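PDB 4UOP: lipoteichoic acid primase from Listeria monocytogenes, which belongs to the sulfatase-like, metal-binding alpha/beta proteins, with an extracellular catalytic domain that carries a magnesium ion. Local coordinates for residues Lys58-Leu72 with Asp276-Thr290. Numbering follows the deposited sequence.
Sequences KNLIIVQLESFQRNL and DSVVVFYGDHHIIKT. With MG (magnesium ion), chain J.
The Tyr282 ring carries Gln64 CA over one face, a CH-pi contact 4.2 Å from the centroid, while Ile62 CG2 meets its edge in plane, 3.4 Å from Tyr282 CE1. With Tyr282 CG between backbone N and carbonyl carbon (chi1 65°), the ring leans across the neighbouring strand, and Tyr282 OH donates in plane to a lone pair of Gln64 OE1 (2.6 Å); the amide stands 68° from the ring. On the other side of the sheet Val63 CB lies at the edge of Phe281, whose side chain also packs on Ile265 of helix 246-271. Strands 59-65 and 277-283 are parallel neighbours in the central sheet of a sulfatase-type alpha/beta fold, and the metal site forms just past their C-terminal ends. There Glu66 chelates magnesium through both oxygens, its carboxylate 78° from that of Asp284, which binds through OD2; His285 NE2, Thr108 and a water complete the shell. Asp284 OD1 accepts from Ser67 N (2.7 Å), and Ser67 OG donates to the anti lone pair of Glu66 OE2, so both carboxylates are positioned from the second shell. Gln69 OE1 accepts from Ile287 N and Ile288 N, while Gln69 NE2 donates to Ile288 O (3.0 Å) and Asn71 OD1, fixing the amide's rotation.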
# COMPACT_ATOMS: atom_id res chain seq x y z
N LYS B 58 29.69 22.02 11.63
CA LYS B 58 29.80 20.78 12.38
C LYS B 58 29.39 19.60 11.50
O LYS B 58 28.68 19.77 10.51
CB LYS B 58 28.94 20.84 13.63
CG LYS B 58 29.22 22.02 14.55
CD LYS B 58 30.67 22.10 15.00
CE LYS B 58 30.85 23.28 15.95
NZ LYS B 58 32.28 23.56 16.21
N ASN B 59 29.85 18.41 11.88
CA ASN B 59 29.45 17.20 11.19
C ASN B 59 27.99 16.88 11.53
O ASN B 59 27.40 17.51 12.43
CB ASN B 59 30.34 16.03 11.57
CG ASN B 59 31.80 16.35 11.43
OD1 ASN B 59 32.28 16.58 10.33
ND2 ASN B 59 32.51 16.40 12.54
N LEU B 60 27.42 15.92 10.82
CA LEU B 60 26.04 15.46 11.05
C LEU B 60 26.04 13.93 11.08
O LEU B 60 26.45 13.28 10.11
CB LEU B 60 25.12 15.95 9.95
CG LEU B 60 23.66 15.49 9.97
CD1 LEU B 60 22.98 15.92 11.24
CD2 LEU B 60 22.95 16.04 8.74
N ILE B 61 25.60 13.38 12.19
CA ILE B 61 25.40 11.94 12.34
C ILE B 61 23.93 11.69 12.68
O ILE B 61 23.39 12.24 13.65
CB ILE B 61 26.30 11.38 13.43
CG1 ILE B 61 27.77 11.58 13.07
CG2 ILE B 61 25.97 9.91 13.67
CD1 ILE B 61 28.72 11.40 14.23
N ILE B 62 23.26 10.87 11.87
CA ILE B 62 21.86 10.56 12.09
C ILE B 62 21.70 9.04 12.18
O ILE B 62 22.20 8.32 11.29
CB ILE B 62 20.98 11.08 10.95
CG1 ILE B 62 21.15 12.61 10.82
CG2 ILE B 62 19.54 10.69 11.16
CD1 ILE B 62 20.25 13.23 9.78
N VAL B 63 21.10 8.58 13.26
CA VAL B 63 20.86 7.15 13.46
C VAL B 63 19.35 6.89 13.48
O VAL B 63 18.62 7.46 14.28
CB VAL B 63 21.48 6.61 14.75
CG1 VAL B 63 21.29 5.10 14.82
CG2 VAL B 63 22.95 6.97 14.85
N GLN B 64 18.92 6.04 12.55
CA GLN B 64 17.54 5.61 12.42
C GLN B 64 17.42 4.26 13.11
O GLN B 64 18.02 3.28 12.66
CB GLN B 64 17.16 5.48 10.96
CG GLN B 64 15.71 5.08 10.76
CD GLN B 64 15.28 5.07 9.31
OE1 GLN B 64 15.13 6.12 8.66
NE2 GLN B 64 15.03 3.87 8.80
N LEU B 65 16.66 4.23 14.19
CA LEU B 65 16.55 3.07 15.08
C LEU B 65 15.32 2.23 14.73
O LEU B 65 14.18 2.67 14.91
CB LEU B 65 16.49 3.54 16.52
CG LEU B 65 17.71 4.34 16.98
CD1 LEU B 65 17.36 5.13 18.23
CD2 LEU B 65 18.89 3.42 17.24
N GLU B 66 15.57 1.01 14.26
CA GLU B 66 14.51 0.14 13.77
C GLU B 66 13.45 -0.18 14.82
O GLU B 66 13.77 -0.72 15.90
CB GLU B 66 15.14 -1.16 13.25
CG GLU B 66 14.11 -2.18 12.77
CD GLU B 66 13.24 -1.63 11.65
OE1 GLU B 66 13.78 -1.34 10.57
OE2 GLU B 66 12.01 -1.52 11.84
N SER B 67 12.19 0.14 14.52
CA SER B 67 11.03 -0.28 15.31
C SER B 67 10.96 0.26 16.75
O SER B 67 10.17 -0.25 17.55
CB SER B 67 10.90 -1.82 15.30
OG SER B 67 10.55 -2.27 14.00
N PHE B 68 11.73 1.30 17.07
CA PHE B 68 11.60 2.02 18.34
C PHE B 68 10.33 2.90 18.32
O PHE B 68 10.12 3.66 17.36
CB PHE B 68 12.81 2.92 18.60
CG PHE B 68 14.02 2.23 19.21
CD1 PHE B 68 14.58 1.12 18.61
CD2 PHE B 68 14.63 2.75 20.34
CE1 PHE B 68 15.71 0.52 19.15
CE2 PHE B 68 15.77 2.16 20.89
CZ PHE B 68 16.32 1.05 20.27
N GLN B 69 9.50 2.82 19.36
CA GLN B 69 8.32 3.68 19.50
C GLN B 69 8.31 4.30 20.89
O GLN B 69 8.68 3.65 21.87
CB GLN B 69 7.02 2.93 19.22
CG GLN B 69 6.76 1.72 20.11
CD GLN B 69 5.69 0.83 19.53
OE1 GLN B 69 5.94 0.09 18.59
NE2 GLN B 69 4.46 0.92 20.08
N ARG B 70 7.88 5.54 20.96
CA ARG B 70 8.00 6.32 22.18
C ARG B 70 7.31 5.70 23.39
O ARG B 70 7.83 5.79 24.50
CB ARG B 70 7.52 7.76 21.98
CG ARG B 70 7.87 8.70 23.12
CD ARG B 70 9.34 8.63 23.48
NE ARG B 70 9.80 9.70 24.37
CZ ARG B 70 10.90 9.64 25.12
NH1 ARG B 70 11.65 8.54 25.16
NH2 ARG B 70 11.25 10.69 25.86
N ASN B 71 6.14 5.08 23.19
CA ASN B 71 5.41 4.49 24.32
C ASN B 71 6.00 3.16 24.81
O ASN B 71 5.51 2.58 25.80
CB ASN B 71 3.90 4.40 24.05
CG ASN B 71 3.53 3.45 22.93
OD1 ASN B 71 4.32 2.63 22.47
ND2 ASN B 71 2.29 3.56 22.49
N LEU B 72 7.05 2.69 24.15
CA LEU B 72 7.84 1.57 24.68
C LEU B 72 9.31 1.94 24.85
O LEU B 72 10.20 1.14 24.60
CB LEU B 72 7.67 0.34 23.78
CG LEU B 72 6.24 -0.19 23.68
CD1 LEU B 72 6.14 -1.27 22.61
CD2 LEU B 72 5.75 -0.75 25.01
N ASP B 276 31.92 17.87 18.06
CA ASP B 276 32.03 18.54 16.78
C ASP B 276 30.94 18.13 15.78
O ASP B 276 31.11 18.31 14.57
CB ASP B 276 33.41 18.25 16.17
CG ASP B 276 34.37 19.43 16.26
OD1 ASP B 276 34.09 20.42 17.00
OD2 ASP B 276 35.43 19.37 15.57
N SER B 277 29.81 17.62 16.29
CA SER B 277 28.76 17.05 15.43
C SER B 277 27.36 17.32 15.94
O SER B 277 27.12 17.30 17.15
CB SER B 277 28.92 15.52 15.32
OG SER B 277 30.17 15.17 14.79
N VAL B 278 26.43 17.57 15.02
CA VAL B 278 25.01 17.47 15.28
C VAL B 278 24.70 15.98 15.22
O VAL B 278 25.12 15.30 14.28
CB VAL B 278 24.19 18.21 14.22
CG1 VAL B 278 22.69 18.01 14.43
CG2 VAL B 278 24.55 19.69 14.22
N VAL B 279 24.00 15.48 16.22
CA VAL B 279 23.61 14.08 16.24
C VAL B 279 22.10 13.98 16.47
O VAL B 279 21.56 14.62 17.38
CB VAL B 279 24.38 13.29 17.30
CG1 VAL B 279 23.99 11.83 17.23
CG2 VAL B 279 25.89 13.43 17.09
N VAL B 280 21.43 13.23 15.60
CA VAL B 280 19.99 13.03 15.64
C VAL B 280 19.72 11.52 15.74
O VAL B 280 20.32 10.74 14.99
CB VAL B 280 19.30 13.54 14.37
CG1 VAL B 280 17.79 13.43 14.49
CG2 VAL B 280 19.71 14.98 14.09
N PHE B 281 18.83 11.15 16.65
CA PHE B 281 18.37 9.77 16.77
C PHE B 281 16.87 9.77 16.65
O PHE B 281 16.20 10.56 17.31
CB PHE B 281 18.73 9.18 18.14
CG PHE B 281 20.18 9.25 18.49
CD1 PHE B 281 21.15 8.88 17.58
CD2 PHE B 281 20.58 9.65 19.76
CE1 PHE B 281 22.49 8.94 17.91
CE2 PHE B 281 21.93 9.71 20.09
CZ PHE B 281 22.88 9.34 19.17
N TYR B 282 16.32 8.86 15.85
CA TYR B 282 14.86 8.71 15.78
C TYR B 282 14.49 7.28 15.46
O TYR B 282 15.24 6.58 14.79
CB TYR B 282 14.27 9.67 14.72
CG TYR B 282 14.69 9.36 13.31
CD1 TYR B 282 15.91 9.81 12.81
CD2 TYR B 282 13.88 8.62 12.46
CE1 TYR B 282 16.32 9.51 11.53
CE2 TYR B 282 14.28 8.32 11.17
CZ TYR B 282 15.50 8.76 10.72
OH TYR B 282 15.96 8.48 9.46
N GLY B 283 13.32 6.84 15.91
CA GLY B 283 12.81 5.52 15.53
C GLY B 283 12.18 5.61 14.16
O GLY B 283 11.56 6.62 13.84
N ASP B 284 12.33 4.58 13.32
CA ASP B 284 11.73 4.66 11.98
C ASP B 284 10.20 4.65 12.00
O ASP B 284 9.57 5.42 11.29
CB ASP B 284 12.31 3.67 10.96
CG ASP B 284 12.16 2.22 11.34
OD1 ASP B 284 11.80 1.89 12.50
OD2 ASP B 284 12.39 1.38 10.43
N HIS B 285 9.62 3.78 12.83
CA HIS B 285 8.18 3.63 12.93
C HIS B 285 7.90 2.65 14.05
O HIS B 285 8.81 1.93 14.51
CB HIS B 285 7.62 3.08 11.62
CG HIS B 285 8.31 1.84 11.18
ND1 HIS B 285 8.04 0.61 11.73
CD2 HIS B 285 9.31 1.64 10.29
CE1 HIS B 285 8.82 -0.30 11.19
NE2 HIS B 285 9.61 0.30 10.32
N HIS B 286 6.64 2.63 14.49
CA HIS B 286 6.22 1.73 15.54
C HIS B 286 6.08 0.33 14.98
O HIS B 286 6.00 0.14 13.77
CB HIS B 286 4.90 2.17 16.15
CG HIS B 286 3.70 1.71 15.39
ND1 HIS B 286 3.35 2.23 14.16
CD2 HIS B 286 2.77 0.77 15.67
CE1 HIS B 286 2.25 1.64 13.73
NE2 HIS B 286 1.89 0.74 14.63
N ILE B 287 6.07 -0.64 15.87
CA ILE B 287 5.86 -2.01 15.46
C ILE B 287 4.83 -2.74 16.33
O ILE B 287 4.21 -3.70 15.87
CB ILE B 287 7.21 -2.78 15.38
CG1 ILE B 287 7.07 -4.06 14.56
CG2 ILE B 287 7.74 -3.08 16.77
CD1 ILE B 287 6.51 -3.84 13.16
N ILE B 288 4.64 -2.30 17.57
CA ILE B 288 3.71 -2.95 18.50
C ILE B 288 2.41 -2.14 18.54
O ILE B 288 2.41 -0.95 18.88
CB ILE B 288 4.32 -3.03 19.91
CG1 ILE B 288 5.70 -3.71 19.90
CG2 ILE B 288 3.34 -3.70 20.87
CD1 ILE B 288 5.73 -5.17 19.46
N LYS B 289 1.31 -2.78 18.17
CA LYS B 289 -0.01 -2.17 18.32
C LYS B 289 -0.42 -2.37 19.77
O LYS B 289 -0.84 -3.48 20.15
CB LYS B 289 -1.01 -2.78 17.36
CG LYS B 289 -0.65 -2.58 15.91
CD LYS B 289 -1.88 -2.33 15.06
CE LYS B 289 -1.51 -1.98 13.63
NZ LYS B 289 -1.02 -3.17 12.87
N THR B 290 -0.28 -1.33 20.59
CA THR B 290 -0.35 -1.51 22.03
C THR B 290 -1.78 -1.82 22.50
O THR B 290 -1.94 -2.50 23.51
CB THR B 290 0.19 -0.30 22.81
OG1 THR B 290 -0.45 0.90 22.35
CG2 THR B 290 1.70 -0.18 22.63
MG MG J . 11.65 -0.50 9.98
O HOH W 1 32.75 22.40 18.63
O HOH W 2 34.91 18.22 13.00
O HOH W 3 15.49 1.67 10.61
O HOH W 4 10.70 -2.36 9.25